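Local coordinates for protein 1d10 (Caenorhabditis elegans, PDB 1T9F) that is of unknown function but carries a signal sequence and folds as a MIR-domain beta-trefoil like SDF2, a family probably concerned with protein handling in the secretory pathway, at residues 85-90 against 110-115; 35-40 against 103-108. One frame throughout, in Å; residues are numbered along the deposited sequence.

Interaction 1. Residues 85-90 against 110-115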
loop_
_atom_site.group_PDB
_atom_site.type_symbol
_atom_site.label_atom_id
_atom_site.label_comp_id
_atom_site.label_asym_id
_atom_site.label_seq_id
_atom_site.Cartn_x
_atom_site.Cartn_y
_atom_site.Cartn_z
ATOM N N PHE A 85 6.600 -0.558 -7.222
ATOM C CA PHE A 85 5.886 -1.407 -6.267
ATOM C C PHE A 85 5.937 -0.835 -4.850
ATOM O O PHE A 85 6.933 -0.230 -4.451
ATOM C CB PHE A 85 6.473 -2.831 -6.248
ATOM C CG PHE A 85 6.003 -3.703 -7.384
ATOM C CD1 PHE A 85 6.710 -3.759 -8.579
ATOM C CD2 PHE A 85 4.838 -4.460 -7.257
ATOM C CE1 PHE A 85 6.267 -4.552 -9.637
ATOM C CE2 PHE A 85 4.387 -5.254 -8.304
ATOM C CZ PHE A 85 5.107 -5.302 -9.501
ATOM N N LEU A 86 4.859 -1.019 -4.088
ATOM C CA LEU A 86 4.830 -0.541 -2.713
ATOM C C LEU A 86 5.988 -1.280 -2.044
ATOM O O LEU A 86 6.032 -2.515 -2.036
ATOM C CB LEU A 86 3.515 -0.928 -2.052
ATOM C CG LEU A 86 3.263 -0.279 -0.700
ATOM C CD1 LEU A 86 3.175 1.246 -0.871
ATOM C CD2 LEU A 86 1.981 -0.842 -0.112
ATOM N N HIS A 87 6.903 -0.524 -1.457
ATOM C CA HIS A 87 8.109 -1.104 -0.881
ATOM C C HIS A 87 8.438 -0.611 0.518
ATOM O O HIS A 87 8.065 0.496 0.909
ATOM C CB HIS A 87 9.275 -0.749 -1.810
ATOM C CG HIS A 87 10.544 -1.491 -1.531
ATOM N ND1 HIS A 87 10.849 -2.692 -2.137
ATOM C CD2 HIS A 87 11.620 -1.166 -0.775
ATOM C CE1 HIS A 87 12.061 -3.070 -1.771
ATOM N NE2 HIS A 87 12.551 -2.162 -0.946
ATOM N N SER A 88 9.125 -1.454 1.282
ATOM C CA SER A 88 9.568 -1.052 2.604
ATOM C C SER A 88 10.944 -1.632 2.877
ATOM O O SER A 88 11.413 -2.529 2.169
ATOM C CB SER A 88 8.595 -1.468 3.695
ATOM O OG SER A 88 8.738 -0.562 4.783
ATOM N N HIS A 89 11.587 -1.116 3.912
ATOM C CA HIS A 89 12.939 -1.528 4.236
ATOM C C HIS A 89 13.396 -0.837 5.508
ATOM O O HIS A 89 12.615 -0.140 6.156
ATOM C CB HIS A 89 13.849 -1.152 3.068
ATOM C CG HIS A 89 13.480 0.146 2.416
ATOM N ND1 HIS A 89 13.948 0.514 1.173
ATOM C CD2 HIS A 89 12.688 1.162 2.834
ATOM C CE1 HIS A 89 13.459 1.700 0.855
ATOM N NE2 HIS A 89 12.690 2.115 1.846
ATOM N N HIS A 90 14.665 -1.026 5.856
ATOM C CA HIS A 90 15.213 -0.438 7.067
ATOM C C HIS A 90 15.711 1.000 6.963
ATOM O O HIS A 90 16.862 1.288 7.281
ATOM C CB HIS A 90 16.334 -1.321 7.622
ATOM C CG HIS A 90 15.841 -2.511 8.383
ATOM N ND1 HIS A 90 14.935 -2.408 9.416
ATOM C CD2 HIS A 90 16.144 -3.828 8.277
ATOM C CE1 HIS A 90 14.701 -3.609 9.915
ATOM N NE2 HIS A 90 15.422 -4.487 9.244
ATOM N N GLU A 110 12.862 -5.358 -11.352
ATOM C CA GLU A 110 13.680 -5.144 -10.156
ATOM C C GLU A 110 13.040 -5.601 -8.844
ATOM O O GLU A 110 13.684 -5.573 -7.798
ATOM C CB GLU A 110 14.017 -3.662 -10.000
ATOM C CG GLU A 110 14.701 -3.016 -11.188
ATOM C CD GLU A 110 14.629 -1.509 -11.111
ATOM O OE1 GLU A 110 15.513 -0.887 -10.489
ATOM O OE2 GLU A 110 13.660 -0.941 -11.655
ATOM N N SER A 111 11.773 -5.983 -8.895
ATOM C CA SER A 111 11.051 -6.394 -7.693
ATOM C C SER A 111 11.751 -7.486 -6.884
ATOM O O SER A 111 12.259 -8.458 -7.447
ATOM C CB SER A 111 9.647 -6.864 -8.079
ATOM O OG SER A 111 8.885 -7.207 -6.931
ATOM N N ASP A 112 11.776 -7.310 -5.563
ATOM C CA ASP A 112 12.380 -8.283 -4.648
ATOM C C ASP A 112 11.464 -8.539 -3.448
ATOM O O ASP A 112 10.346 -8.024 -3.401
ATOM C CB ASP A 112 13.762 -7.811 -4.165
ATOM C CG ASP A 112 13.712 -6.500 -3.397
ATOM O OD1 ASP A 112 12.721 -6.244 -2.682
ATOM O OD2 ASP A 112 14.689 -5.725 -3.490
ATOM N N THR A 113 11.937 -9.322 -2.478
ATOM C CA THR A 113 11.138 -9.653 -1.290
ATOM C C THR A 113 10.653 -8.424 -0.513
ATOM O O THR A 113 9.684 -8.500 0.251
ATOM C CB THR A 113 11.924 -10.573 -0.312
ATOM O OG1 THR A 113 13.103 -9.900 0.149
ATOM C CG2 THR A 113 12.318 -11.864 -0.997
ATOM N N GLY A 114 11.332 -7.298 -0.698
ATOM C CA GLY A 114 10.934 -6.080 -0.011
ATOM C C GLY A 114 9.587 -5.542 -0.479
ATOM O O GLY A 114 9.028 -4.644 0.153
ATOM N N ASP A 115 9.068 -6.083 -1.580
ATOM C CA ASP A 115 7.785 -5.646 -2.127
ATOM C C ASP A 115 6.602 -6.467 -1.603
ATOM O O ASP A 115 5.449 -6.127 -1.885
ATOM C CB ASP A 115 7.779 -5.735 -3.664
ATOM C CG ASP A 115 8.800 -4.809 -4.322
ATOM O OD1 ASP A 115 9.073 -3.725 -3.771
ATOM O OD2 ASP A 115 9.308 -5.165 -5.410
HETATM O O HOH W 1 4.481 -4.361 -3.600
#
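His-87 and Asp-115 join through a histidine-carboxylate hydrogen bond that ties a strand of this MIR-family beta-trefoil to the 3-10 turn 113-115. ND1 of His-87 donates to OD1 of Asp-115 at 2.6 Å, nearly straight at 168°. The oxygen lies in the imidazole plane; the ring and carboxylate planes are 71° apart, and the donor meets OD1 from above the carboxylate plane. With CG anti to the backbone N (chi1 -168°), the His-87 ring swings over the turn, and Gly-114 O rests over one of its faces.

The other carboxylate oxygen, OD2, serves the loop itself. It accepts from Ser-111 OG at 2.6 Å through its anti lone pair and, from above the plane, from the backbone N of Asp-112. Behind it, Ser-111 OG is also hydrogen-bonded to Arg-76 NH1. Asp-115 thus spends both oxygens in a buried site, one on the strand and one on the loop, while its CG packs 3.6 Å from CB of Phe-85. Asp-112 OD1 closes an Asx turn by taking the N-H of Gly-114.

Backbone acceptors are met as well. Gly-114 O receives a weak bond from Ser-88 N and a hydrogen bond from His-136 NE2. Leu-86 O is reached by Trp-117 NE1, and one water donates both to Leu-86 O at 2.9 Å and to Asp-115 O at 2.6 Å.

Interaction 2. Residues 35-40 against 103-108; sequences SGQQSV and SAFGSE
Gln-37 and Ser-103 make the side-chain hydrogen bond of this meeting between strands 38-43 and 100-105, which belong to the hairpin strands that cap the barrel of the beta-trefoil. OG of Ser-103 donates to OE1 of Gln-37 at 2.8 Å. The Gln-37 chain runs extended beyond CG, which carries its amide past Ser-103 to the ring of Phe-105. There NE2 lies 3.1 Å from CD2 of Phe-105, with amide and ring planes only 26° apart. One flat group therefore meets a hydroxyl through its oxygen and, obliquely, CD2 of the aromatic ring through its nitrogen.

Between the backbones, Ala-104 N donates to Gln-38 O at 3.0 Å and 168°. The strands pair antiparallel, their short segments at 134°. A water extends the link, donating to Ala-104 O at 2.7 Å and accepting only weakly from Gln-38 N.

Apolar contact is slight. CG2 of Val-40, anti to its own carbonyl carbon, lies against the peptide between Ser-103 and Ala-104, 3.3 Å from C of Ser-103, and also reaches CB of Ala-104 at 4.0 Å. In a separate van der Waals touch, OE1 of Gln-38 comes within 3.5 Å of CB of Ala-104; the hydrogen bonds of this oxygen go to Ser-26 OG and Thr-82 OG1.

Other strands of the sheet border the pair. Leu-24 and Ser-26 of strand 23-27, the partner of 38-43, touch Val-40 and Ala-104, respectively. Strand 85-89 runs beside 100-105, bringing His-87 and His-89 against Ser-103, and strand 158-163 pairs with both 38-43 and 100-105.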
loop_
_atom_site.group_PDB
_atom_site.type_symbol
_atom_site.label_atom_id
_atom_site.label_comp_id
_atom_site.label_asym_id
_atom_site.label_seq_id
_atom_site.Cartn_x
_atom_site.Cartn_y
_atom_site.Cartn_z
ATOM N N SER A 35 15.870 6.506 1.790
ATOM C CA SER A 35 16.465 5.814 0.652
ATOM C C SER A 35 16.526 6.733 -0.557
ATOM O O SER A 35 17.229 6.454 -1.526
ATOM C CB SER A 35 15.633 4.579 0.295
ATOM O OG SER A 35 14.374 4.957 -0.248
ATOM N N GLY A 36 15.779 7.828 -0.495
ATOM C CA GLY A 36 15.755 8.752 -1.610
ATOM C C GLY A 36 14.973 8.171 -2.774
ATOM O O GLY A 36 15.102 8.631 -3.908
ATOM N N GLN A 37 14.167 7.147 -2.503
ATOM C CA GLN A 37 13.356 6.524 -3.547
ATOM C C GLN A 37 12.041 7.291 -3.700
ATOM O O GLN A 37 11.764 8.208 -2.935
ATOM C CB GLN A 37 13.062 5.063 -3.197
ATOM C CG GLN A 37 14.303 4.213 -3.015
ATOM C CD GLN A 37 13.975 2.776 -2.666
ATOM O OE1 GLN A 37 13.024 2.506 -1.939
ATOM N NE2 GLN A 37 14.776 1.845 -3.171
ATOM N N GLN A 38 11.237 6.901 -4.682
ATOM C CA GLN A 38 9.955 7.553 -4.943
ATOM C C GLN A 38 9.077 7.482 -3.703
ATOM O O GLN A 38 8.926 6.419 -3.108
ATOM C CB GLN A 38 9.252 6.866 -6.110
ATOM C CG GLN A 38 8.088 7.645 -6.677
ATOM C CD GLN A 38 7.495 6.967 -7.886
ATOM O OE1 GLN A 38 6.420 6.357 -7.816
ATOM N NE2 GLN A 38 8.200 7.049 -9.006
ATOM N N SER A 39 8.497 8.614 -3.320
ATOM C CA SER A 39 7.653 8.669 -2.135
ATOM C C SER A 39 6.264 8.055 -2.325
ATOM O O SER A 39 5.795 7.854 -3.450
ATOM C CB SER A 39 7.487 10.115 -1.674
ATOM O OG SER A 39 6.754 10.874 -2.618
ATOM N N VAL A 40 5.620 7.766 -1.196
ATOM C CA VAL A 40 4.271 7.210 -1.164
ATOM C C VAL A 40 3.511 8.041 -0.146
ATOM O O VAL A 40 4.010 8.292 0.948
ATOM C CB VAL A 40 4.264 5.741 -0.693
ATOM C CG1 VAL A 40 2.824 5.270 -0.467
ATOM C CG2 VAL A 40 4.952 4.860 -1.728
ATOM N N SER A 103 8.082 3.250 0.474
ATOM C CA SER A 103 8.336 3.874 -0.818
ATOM C C SER A 103 7.730 3.104 -1.974
ATOM O O SER A 103 7.128 2.047 -1.783
ATOM C CB SER A 103 9.848 3.986 -1.023
ATOM O OG SER A 103 10.446 2.692 -0.981
ATOM N N ALA A 104 7.875 3.660 -3.174
ATOM C CA ALA A 104 7.407 3.029 -4.404
ATOM C C ALA A 104 8.735 2.699 -5.084
ATOM O O ALA A 104 9.473 3.599 -5.493
ATOM C CB ALA A 104 6.607 4.007 -5.235
ATOM N N PHE A 105 9.043 1.411 -5.186
ATOM C CA PHE A 105 10.320 0.990 -5.738
ATOM C C PHE A 105 10.337 0.117 -6.986
ATOM O O PHE A 105 9.358 -0.546 -7.334
ATOM C CB PHE A 105 11.127 0.309 -4.612
ATOM C CG PHE A 105 12.283 -0.531 -5.101
ATOM C CD1 PHE A 105 12.112 -1.890 -5.369
ATOM C CD2 PHE A 105 13.530 0.043 -5.320
ATOM C CE1 PHE A 105 13.172 -2.666 -5.848
ATOM C CE2 PHE A 105 14.595 -0.720 -5.799
ATOM C CZ PHE A 105 14.415 -2.079 -6.065
ATOM N N GLY A 106 11.481 0.160 -7.669
ATOM C CA GLY A 106 11.717 -0.648 -8.851
ATOM C C GLY A 106 10.698 -0.791 -9.958
ATOM O O GLY A 106 10.201 0.197 -10.498
ATOM N N SER A 107 10.416 -2.046 -10.302
ATOM C CA SER A 107 9.499 -2.414 -11.378
ATOM C C SER A 107 9.352 -3.929 -11.322
ATOM O O SER A 107 9.884 -4.563 -10.424
ATOM C CB SER A 107 10.109 -2.039 -12.728
ATOM O OG SER A 107 11.287 -2.806 -12.954
ATOM N N GLU A 108 8.657 -4.517 -12.288
ATOM C CA GLU A 108 8.493 -5.965 -12.295
ATOM C C GLU A 108 9.848 -6.661 -12.396
ATOM O O GLU A 108 10.057 -7.734 -11.821
ATOM C CB GLU A 108 7.596 -6.398 -13.458
ATOM C CG GLU A 108 6.133 -6.074 -13.235
ATOM C CD GLU A 108 5.247 -6.516 -14.374
ATOM O OE1 GLU A 108 5.315 -7.699 -14.775
ATOM O OE2 GLU A 108 4.470 -5.676 -14.863
HETATM O O HOH W 2 11.778 4.255 -6.830
#

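From the N terminus the chain first reaches 35-40, then 85-90, where interaction 1 opens before interaction 2 has closed. Segment 103-108 returns to 35-40 and closes interaction 2 across 62 intervening residues; 110-115 then closes interaction 1 over a shorter loop of 19. The two loops therefore cross, and strands 85-89 and 100-105, consecutive in the chain, lie side by side in one sheet. Their backbones link the contacts directly: His-87 N lies 2.6 Å from Ser-103 O. Together the contacts bind strand 38-43 through this pair to the turn that leads into barrel strand 117-120; the centres of interactions 1 and 2 are about 8 Å apart.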